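Local coordinates for RV1873 (PDB 2JEK), which is of unknown function but folds as a compact, mostly helical right-handed superhelix of the DUF1810 family, at residues 13-24 with 36-44. Numbering follows the deposited sequence.
Sequences FVYAQAPVYRSV and HWMWFVFPQ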
# COMPACT_ATOMS: atom_id res chain seq x y z
N PHE A 13 -4.16 6.08 10.49
CA PHE A 13 -4.52 5.00 9.58
C PHE A 13 -5.57 4.09 10.20
O PHE A 13 -6.51 3.67 9.53
CB PHE A 13 -3.29 4.19 9.17
CG PHE A 13 -2.28 4.96 8.36
CD1 PHE A 13 -2.50 5.23 7.02
CD2 PHE A 13 -1.09 5.38 8.95
CE1 PHE A 13 -1.56 5.93 6.28
CE2 PHE A 13 -0.14 6.08 8.23
CZ PHE A 13 -0.37 6.34 6.88
N VAL A 14 -5.42 3.79 11.49
CA VAL A 14 -6.38 2.93 12.17
C VAL A 14 -7.79 3.53 12.08
O VAL A 14 -8.73 2.83 11.75
CB VAL A 14 -6.00 2.69 13.65
CG1 VAL A 14 -7.10 1.92 14.39
CG2 VAL A 14 -4.66 1.95 13.75
N TYR A 15 -7.91 4.83 12.35
CA TYR A 15 -9.21 5.47 12.37
C TYR A 15 -9.79 5.68 10.98
O TYR A 15 -11.00 5.65 10.82
CB TYR A 15 -9.18 6.79 13.16
CG TYR A 15 -8.66 6.67 14.58
CD1 TYR A 15 -9.00 5.59 15.38
CD2 TYR A 15 -7.84 7.65 15.12
CE1 TYR A 15 -8.52 5.48 16.69
CE2 TYR A 15 -7.38 7.57 16.43
CZ TYR A 15 -7.73 6.48 17.20
OH TYR A 15 -7.27 6.37 18.49
N ALA A 16 -8.94 5.94 9.98
CA ALA A 16 -9.40 6.05 8.59
C ALA A 16 -9.91 4.70 8.09
O ALA A 16 -10.91 4.62 7.37
CB ALA A 16 -8.28 6.56 7.68
N GLN A 17 -9.22 3.64 8.48
CA GLN A 17 -9.62 2.30 8.06
C GLN A 17 -10.91 1.82 8.71
O GLN A 17 -11.67 1.07 8.10
CB GLN A 17 -8.51 1.28 8.34
CG GLN A 17 -7.28 1.40 7.43
CD GLN A 17 -6.22 0.37 7.77
OE1 GLN A 17 -6.41 -0.46 8.65
NE2 GLN A 17 -5.09 0.43 7.09
N ALA A 18 -11.18 2.25 9.94
CA ALA A 18 -12.28 1.66 10.70
C ALA A 18 -13.63 1.60 9.98
O ALA A 18 -14.20 0.52 9.90
CB ALA A 18 -12.42 2.30 12.08
N PRO A 19 -14.11 2.74 9.44
CA PRO A 19 -15.45 2.72 8.81
C PRO A 19 -15.54 1.92 7.52
O PRO A 19 -16.66 1.61 7.07
CB PRO A 19 -15.72 4.20 8.48
CG PRO A 19 -14.74 4.97 9.30
CD PRO A 19 -13.53 4.10 9.41
N VAL A 20 -14.40 1.60 6.92
CA VAL A 20 -14.41 0.98 5.58
C VAL A 20 -13.71 -0.37 5.46
O VAL A 20 -13.79 -1.01 4.41
CB VAL A 20 -13.83 1.92 4.51
CG1 VAL A 20 -14.64 3.23 4.43
CG2 VAL A 20 -12.35 2.19 4.77
N TYR A 21 -13.02 -0.82 6.51
CA TYR A 21 -12.11 -1.96 6.32
C TYR A 21 -12.81 -3.24 5.86
O TYR A 21 -12.27 -3.97 5.03
CB TYR A 21 -11.21 -2.22 7.54
CG TYR A 21 -10.08 -3.16 7.18
CD1 TYR A 21 -9.09 -2.77 6.27
CD2 TYR A 21 -10.05 -4.46 7.68
CE1 TYR A 21 -8.08 -3.63 5.90
CE2 TYR A 21 -9.03 -5.34 7.31
CZ TYR A 21 -8.06 -4.92 6.42
OH TYR A 21 -7.05 -5.76 6.03
N ARG A 22 -14.00 -3.50 6.39
CA ARG A 22 -14.70 -4.71 5.93
C ARG A 22 -15.00 -4.60 4.44
O ARG A 22 -14.84 -5.58 3.71
CB ARG A 22 -15.98 -4.98 6.72
CG ARG A 22 -16.71 -6.26 6.28
CD ARG A 22 -15.90 -7.50 6.61
NE ARG A 22 -16.52 -8.74 6.14
CZ ARG A 22 -16.15 -9.95 6.54
NH1 ARG A 22 -15.16 -10.09 7.41
NH2 ARG A 22 -16.77 -11.03 6.06
N SER A 23 -15.38 -3.42 3.96
CA SER A 23 -15.67 -3.27 2.54
C SER A 23 -14.39 -3.43 1.71
O SER A 23 -14.41 -3.97 0.61
CB SER A 23 -16.36 -1.93 2.26
OG SER A 23 -15.52 -0.82 2.47
N VAL A 24 -13.27 -2.96 2.25
CA VAL A 24 -11.98 -3.14 1.59
C VAL A 24 -11.69 -4.61 1.37
O VAL A 24 -11.38 -5.04 0.25
CB VAL A 24 -10.85 -2.53 2.44
CG1 VAL A 24 -9.47 -2.87 1.85
CG2 VAL A 24 -11.03 -1.03 2.55
N HIS A 36 -13.42 4.46 -1.77
CA HIS A 36 -12.48 5.57 -1.72
C HIS A 36 -11.56 5.41 -0.53
O HIS A 36 -11.78 6.02 0.53
CB HIS A 36 -13.25 6.89 -1.59
CG HIS A 36 -14.26 7.11 -2.66
ND1 HIS A 36 -13.96 7.03 -4.01
CD2 HIS A 36 -15.58 7.43 -2.59
CE1 HIS A 36 -15.05 7.27 -4.72
NE2 HIS A 36 -16.04 7.53 -3.88
N TRP A 37 -10.52 4.60 -0.70
CA TRP A 37 -9.69 4.24 0.45
C TRP A 37 -8.22 3.97 0.15
O TRP A 37 -7.50 3.55 1.05
CB TRP A 37 -10.30 3.05 1.20
CG TRP A 37 -10.79 1.88 0.35
CD1 TRP A 37 -12.10 1.50 0.17
CD2 TRP A 37 -10.00 0.90 -0.35
NE1 TRP A 37 -12.17 0.37 -0.61
CE2 TRP A 37 -10.90 -0.01 -0.95
CE3 TRP A 37 -8.62 0.72 -0.54
CZ2 TRP A 37 -10.45 -1.10 -1.71
CZ3 TRP A 37 -8.18 -0.36 -1.30
CH2 TRP A 37 -9.10 -1.26 -1.88
N MET A 38 -7.76 4.22 -1.07
CA MET A 38 -6.40 3.81 -1.41
C MET A 38 -5.33 4.36 -0.47
O MET A 38 -4.42 3.65 -0.06
CB MET A 38 -6.05 4.16 -2.86
CG MET A 38 -4.90 3.34 -3.41
SD MET A 38 -5.34 1.60 -3.57
CE MET A 38 -3.81 0.96 -4.27
N TRP A 39 -5.43 5.65 -0.14
CA TRP A 39 -4.37 6.37 0.55
C TRP A 39 -4.00 5.75 1.88
O TRP A 39 -2.85 5.82 2.31
CB TRP A 39 -4.71 7.85 0.76
CG TRP A 39 -5.49 8.48 -0.35
CD1 TRP A 39 -5.01 9.19 -1.42
CD2 TRP A 39 -6.92 8.45 -0.50
NE1 TRP A 39 -6.05 9.60 -2.22
CE2 TRP A 39 -7.23 9.16 -1.68
CE3 TRP A 39 -7.96 7.90 0.25
CZ2 TRP A 39 -8.54 9.33 -2.12
CZ3 TRP A 39 -9.27 8.07 -0.19
CH2 TRP A 39 -9.55 8.78 -1.37
N PHE A 40 -4.99 5.16 2.55
CA PHE A 40 -4.79 4.69 3.92
C PHE A 40 -4.91 3.16 4.07
O PHE A 40 -4.88 2.65 5.17
CB PHE A 40 -5.68 5.46 4.91
CG PHE A 40 -7.13 5.50 4.54
CD1 PHE A 40 -7.95 4.39 4.76
CD2 PHE A 40 -7.69 6.65 3.98
CE1 PHE A 40 -9.30 4.43 4.44
CE2 PHE A 40 -9.05 6.70 3.67
CZ PHE A 40 -9.85 5.58 3.89
N VAL A 41 -5.04 2.47 2.93
CA VAL A 41 -5.02 0.99 2.87
C VAL A 41 -3.69 0.49 2.26
O VAL A 41 -3.11 -0.47 2.76
CB VAL A 41 -6.23 0.44 2.08
CG1 VAL A 41 -6.11 -1.08 1.82
CG2 VAL A 41 -7.52 0.74 2.83
N PHE A 42 -3.23 1.15 1.19
CA PHE A 42 -1.95 0.84 0.58
C PHE A 42 -1.13 2.12 0.59
O PHE A 42 -1.02 2.81 -0.42
CB PHE A 42 -2.15 0.33 -0.86
CG PHE A 42 -2.69 -1.07 -0.94
CD1 PHE A 42 -1.90 -2.16 -0.58
CD2 PHE A 42 -3.97 -1.30 -1.40
CE1 PHE A 42 -2.38 -3.46 -0.68
CE2 PHE A 42 -4.46 -2.61 -1.51
CZ PHE A 42 -3.67 -3.68 -1.15
N PRO A 43 -0.57 2.46 1.76
CA PRO A 43 0.07 3.76 1.87
C PRO A 43 1.33 3.90 1.03
O PRO A 43 2.04 2.92 0.78
CB PRO A 43 0.42 3.86 3.36
CG PRO A 43 -0.52 2.86 4.03
CD PRO A 43 -0.53 1.73 3.04
N GLN A 44 1.59 5.13 0.59
CA GLN A 44 2.77 5.44 -0.21
C GLN A 44 3.50 6.62 0.43
O GLN A 44 2.97 7.31 1.29
CB GLN A 44 2.37 5.77 -1.64
CG GLN A 44 1.58 7.08 -1.78
CD GLN A 44 1.18 7.39 -3.19
OE1 GLN A 44 1.03 8.55 -3.57
NE2 GLN A 44 0.99 6.35 -3.99
O HOH W 1 -15.21 0.46 0.02
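Phe-40 turns a ring face to Ala-16 CB where the weakly bonded helix 38-41 packs against helix 11-17 and the start of helix 21-29. Its CB lies 3.8 Å from CD1 of Phe-13, at the edge of that ring. With chi1 at 52°, CG sits between the backbone N and the carbonyl carbon, which brings the ring into a CH-pi contact with Ala-16 CB, 3.6 Å from the centroid; the carbonyl of Trp-37 backs the opposite face. CD1 faces Gln-17 CG at 4.1 Å. CE1 has Val-20 CG2 at 3.8 Å, near the ring plane, and Ala-16 O at 3.3 Å; the tip, CZ, ends 3.8 Å from the same Ala-16 O. The backbone of Phe-40 is held too: Gln-17, extended beyond CG, reaches past the ring so that NE2 donates to Phe-40 O (2.9 Å, N-H...O angle 172°), the acceptor almost exactly in the amide plane. OE1 accepts from Arg-77, so the two bonds together define which end of the amide is which. Beyond Val-20, Val-24 sets CG2 squarely over the five-membered ring of Trp-37, 3.5 Å from its centroid, and CG1 against Val-41 CG1. Trp-37 NE1 bonds Glu-27 and, weakly, a water that donates to Ser-23 OG. The one direct hydrogen bond between the segments thus satisfies the carbonyl of buried Phe-40 and holds it to the Gln-17 side chain, while apolar and CH-pi packing makes up the rest.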